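MutT/nudix family protein (Deinococcus radiodurans, PDB 2W4E) probably hydrolyses ADP-ribose with the help of magnesium, as a Nudix-family pyrophosphatase; this chain is the C-terminal part that holds the Nudix domain. Local coordinates at residues G17-F25 with T103-V114. Sequence-based numbering, arbitrary orientation.
Sequences GEAVLIRQF and TIERVVLPLAEV
Leu-21 and Val-107 pair through both backbone N-H groups at the middle of an antiparallel ladder joining strands 18-25 and 104-110. With strand 31-35 on the other side of 18-25, they form the three-stranded antiparallel sheet of the Nudix fold, an alpha-beta-alpha sandwich. The buried, closely packed end lies where strand 104-110 runs into its helix. There Val-114 CG2 lies 3.9 Å from Ala-19 CB and meets Leu-21 CD1 tip to tip, while the Leu-109 side chain crosses that of Leu-21 at about a right angle, CD1 to CD1. Leu-111 N closes the ladder on Gly-17 O at 3.1 Å, and Leu-111 CD2 touches Ala-19 CB. On the opposite face the Ile-22 chi1 of 57° sets CG2 beside the backbone N, where it meets Ile-104 CG2 at 3.7 Å. Ile-22 also packs on Glu-58 and Val-59 of helix 47-59. The Arg-23/Glu-105 edge is the solvent side, with Glu-105 exposed and Arg-23 partly so. Their side chains run side by side, guanidinium and carboxylate planes 70° apart, and Val-107 CG2 lies over one guanidinium face, displaced toward the rim. A leucine in place of Arg-23 would probably leave the Glu-105 carboxylate without its charged mate and Val-107 without its flat cover. One long salt bridge, 3.5 Å from Arg-23 NH1 to Glu-105 OE1, holds this edge.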
loop_
_atom_site.group_PDB
_atom_site.type_symbol
_atom_site.label_atom_id
_atom_site.label_comp_id
_atom_site.label_asym_id
_atom_site.label_seq_id
_atom_site.Cartn_x
_atom_site.Cartn_y
_atom_site.Cartn_z
ATOM N N GLY A 17 -0.009 -18.719 13.692
ATOM C CA GLY A 17 0.456 -17.322 13.528
ATOM C C GLY A 17 1.647 -17.184 12.598
ATOM O O GLY A 17 2.549 -16.399 12.871
ATOM N N GLU A 18 1.670 -17.991 11.529
ATOM C CA GLU A 18 2.637 -17.827 10.455
ATOM C C GLU A 18 1.944 -17.288 9.225
ATOM O O GLU A 18 0.785 -17.653 8.945
ATOM C CB GLU A 18 3.238 -19.160 10.093
ATOM C CG GLU A 18 3.745 -19.889 11.307
ATOM C CD GLU A 18 3.710 -21.354 11.047
ATOM O OE1 GLU A 18 2.598 -21.900 10.788
ATOM O OE2 GLU A 18 4.793 -21.956 11.055
ATOM N N ALA A 19 2.625 -16.398 8.514
ATOM C CA ALA A 19 2.110 -15.928 7.228
ATOM C C ALA A 19 2.550 -16.904 6.152
ATOM O O ALA A 19 3.675 -17.404 6.179
ATOM C CB ALA A 19 2.650 -14.528 6.918
ATOM N N VAL A 20 1.678 -17.157 5.194
ATOM C CA VAL A 20 2.041 -17.958 4.051
ATOM C C VAL A 20 2.314 -17.049 2.854
ATOM O O VAL A 20 1.370 -16.625 2.184
ATOM C CB VAL A 20 0.955 -19.002 3.713
ATOM C CG1 VAL A 20 1.440 -19.923 2.567
ATOM C CG2 VAL A 20 0.594 -19.814 4.997
ATOM N N LEU A 21 3.597 -16.776 2.602
ATOM C CA LEU A 21 4.021 -15.930 1.480
ATOM C C LEU A 21 4.474 -16.742 0.287
ATOM O O LEU A 21 4.641 -17.942 0.381
ATOM C CB LEU A 21 5.170 -14.999 1.913
ATOM C CG LEU A 21 4.898 -14.273 3.217
ATOM C CD1 LEU A 21 6.023 -13.276 3.594
ATOM C CD2 LEU A 21 3.559 -13.529 3.050
ATOM N N ILE A 22 4.677 -16.068 -0.837
ATOM C CA ILE A 22 5.306 -16.679 -2.001
ATOM C C ILE A 22 6.477 -15.837 -2.511
ATOM O O ILE A 22 6.518 -14.612 -2.282
ATOM C CB ILE A 22 4.320 -16.887 -3.157
ATOM C CG1 ILE A 22 3.676 -15.542 -3.559
ATOM C CG2 ILE A 22 3.271 -17.955 -2.784
ATOM C CD1 ILE A 22 2.792 -15.623 -4.788
ATOM N N ARG A 23 7.428 -16.498 -3.175
ATOM C CA ARG A 23 8.475 -15.783 -3.930
ATOM C C ARG A 23 8.159 -16.138 -5.343
ATOM O O ARG A 23 8.181 -17.302 -5.733
ATOM C CB ARG A 23 9.927 -16.166 -3.555
ATOM C CG ARG A 23 10.346 -15.801 -2.102
ATOM C CD ARG A 23 11.882 -15.827 -1.874
ATOM N NE ARG A 23 12.178 -15.718 -0.434
ATOM C CZ ARG A 23 12.596 -16.713 0.350
ATOM N NH1 ARG A 23 12.796 -17.928 -0.140
ATOM N NH2 ARG A 23 12.810 -16.494 1.645
ATOM N N GLN A 24 7.805 -15.126 -6.104
ATOM C CA GLN A 24 7.365 -15.305 -7.449
ATOM C C GLN A 24 8.292 -14.538 -8.385
ATOM O O GLN A 24 8.576 -13.382 -8.138
ATOM C CB GLN A 24 5.964 -14.722 -7.577
ATOM C CG GLN A 24 5.342 -14.987 -8.921
ATOM C CD GLN A 24 3.840 -14.898 -8.855
ATOM O OE1 GLN A 24 3.270 -14.059 -8.107
ATOM N NE2 GLN A 24 3.178 -15.714 -9.658
ATOM N N PHE A 25 8.751 -15.200 -9.445
ATOM C CA PHE A 25 9.513 -14.528 -10.504
ATOM C C PHE A 25 8.640 -13.448 -11.140
ATOM O O PHE A 25 7.473 -13.693 -11.469
ATOM C CB PHE A 25 9.958 -15.529 -11.588
ATOM C CG PHE A 25 10.863 -14.921 -12.638
ATOM C CD1 PHE A 25 12.195 -14.673 -12.359
ATOM C CD2 PHE A 25 10.367 -14.581 -13.900
ATOM C CE1 PHE A 25 13.047 -14.084 -13.325
ATOM C CE2 PHE A 25 11.211 -13.984 -14.880
ATOM C CZ PHE A 25 12.546 -13.752 -14.584
ATOM N N THR A 103 8.702 -20.824 -10.888
ATOM C CA THR A 103 7.802 -19.674 -10.958
ATOM C C THR A 103 7.443 -19.174 -9.552
ATOM O O THR A 103 7.740 -18.017 -9.199
ATOM C CB THR A 103 6.461 -20.011 -11.691
ATOM O OG1 THR A 103 6.696 -20.770 -12.893
ATOM C CG2 THR A 103 5.707 -18.735 -12.023
ATOM N N ILE A 104 6.779 -20.050 -8.783
ATOM C CA ILE A 104 6.332 -19.770 -7.412
ATOM C C ILE A 104 7.022 -20.686 -6.401
ATOM O O ILE A 104 7.174 -21.858 -6.653
ATOM C CB ILE A 104 4.769 -19.868 -7.281
ATOM C CG1 ILE A 104 4.099 -18.699 -8.018
ATOM C CG2 ILE A 104 4.326 -19.878 -5.821
ATOM C CD1 ILE A 104 2.592 -18.881 -8.257
ATOM N N GLU A 105 7.468 -20.124 -5.282
ATOM C CA GLU A 105 7.955 -20.888 -4.150
ATOM C C GLU A 105 7.227 -20.421 -2.885
ATOM O O GLU A 105 7.231 -19.248 -2.537
ATOM C CB GLU A 105 9.458 -20.723 -3.978
ATOM C CG GLU A 105 9.978 -21.247 -2.633
ATOM C CD GLU A 105 11.357 -20.714 -2.252
ATOM O OE1 GLU A 105 11.881 -21.131 -1.197
ATOM O OE2 GLU A 105 11.928 -19.877 -2.974
ATOM N N ARG A 106 6.629 -21.364 -2.189
ATOM C CA ARG A 106 5.967 -21.070 -0.935
ATOM C C ARG A 106 6.939 -20.850 0.211
ATOM O O ARG A 106 7.908 -21.608 0.373
ATOM C CB ARG A 106 4.987 -22.169 -0.606
ATOM C CG ARG A 106 3.983 -21.770 0.463
ATOM C CD ARG A 106 3.770 -22.929 1.350
ATOM N NE ARG A 106 2.796 -23.810 0.775
ATOM C CZ ARG A 106 2.767 -25.126 0.949
ATOM N NH1 ARG A 106 3.696 -25.742 1.663
ATOM N NH2 ARG A 106 1.795 -25.811 0.396
ATOM N N VAL A 107 6.665 -19.818 1.010
ATOM C CA VAL A 107 7.550 -19.382 2.071
ATOM C C VAL A 107 6.695 -19.131 3.309
ATOM O O VAL A 107 5.966 -18.142 3.361
ATOM C CB VAL A 107 8.325 -18.060 1.663
ATOM C CG1 VAL A 107 9.050 -17.432 2.857
ATOM C CG2 VAL A 107 9.342 -18.324 0.521
ATOM N N VAL A 108 6.806 -19.983 4.320
ATOM C CA VAL A 108 6.052 -19.798 5.579
ATOM C C VAL A 108 6.919 -19.197 6.687
ATOM O O VAL A 108 7.893 -19.804 7.103
ATOM C CB VAL A 108 5.413 -21.154 6.038
ATOM C CG1 VAL A 108 4.695 -21.014 7.399
ATOM C CG2 VAL A 108 4.431 -21.648 4.979
ATOM N N LEU A 109 6.573 -18.001 7.154
ATOM C CA LEU A 109 7.345 -17.311 8.184
ATOM C C LEU A 109 6.504 -16.893 9.358
ATOM O O LEU A 109 5.368 -16.468 9.172
ATOM C CB LEU A 109 7.961 -16.034 7.579
ATOM C CG LEU A 109 8.980 -16.189 6.457
ATOM C CD1 LEU A 109 9.151 -14.852 5.734
ATOM C CD2 LEU A 109 10.288 -16.637 7.052
ATOM N N PRO A 110 7.066 -16.942 10.585
ATOM C CA PRO A 110 6.367 -16.337 11.712
ATOM C C PRO A 110 5.975 -14.881 11.433
ATOM O O PRO A 110 6.759 -14.125 10.819
ATOM C CB PRO A 110 7.424 -16.369 12.843
ATOM C CG PRO A 110 8.316 -17.491 12.481
ATOM C CD PRO A 110 8.436 -17.345 10.953
ATOM N N LEU A 111 4.787 -14.478 11.909
ATOM C CA LEU A 111 4.279 -13.133 11.657
ATOM C C LEU A 111 5.212 -12.036 12.202
ATOM O O LEU A 111 5.288 -10.968 11.623
ATOM C CB LEU A 111 2.869 -12.947 12.254
ATOM C CG LEU A 111 1.678 -13.476 11.464
ATOM C CD1 LEU A 111 0.373 -13.379 12.289
ATOM C CD2 LEU A 111 1.536 -12.726 10.127
ATOM N N ALA A 112 5.908 -12.291 13.317
ATOM C CA ALA A 112 6.786 -11.279 13.926
ATOM C C ALA A 112 7.920 -10.893 12.965
ATOM O O ALA A 112 8.278 -9.714 12.818
ATOM C CB ALA A 112 7.334 -11.810 15.269
ATOM N N GLU A 113 8.443 -11.900 12.274
ATOM C CA GLU A 113 9.457 -11.733 11.262
ATOM C C GLU A 113 8.939 -11.024 10.007
ATOM O O GLU A 113 9.582 -10.124 9.500
ATOM C CB GLU A 113 10.040 -13.104 10.898
ATOM C CG GLU A 113 11.079 -13.041 9.807
ATOM C CD GLU A 113 12.275 -12.107 10.119
ATOM O OE1 GLU A 113 12.448 -11.607 11.261
ATOM O OE2 GLU A 113 13.055 -11.879 9.189
ATOM N N VAL A 114 7.745 -11.390 9.563
ATOM C CA VAL A 114 7.108 -10.668 8.453
ATOM C C VAL A 114 6.947 -9.155 8.740
ATOM O O VAL A 114 7.270 -8.293 7.878
ATOM C CB VAL A 114 5.747 -11.294 8.068
ATOM C CG1 VAL A 114 5.136 -10.537 6.876
ATOM C CG2 VAL A 114 5.969 -12.724 7.663
#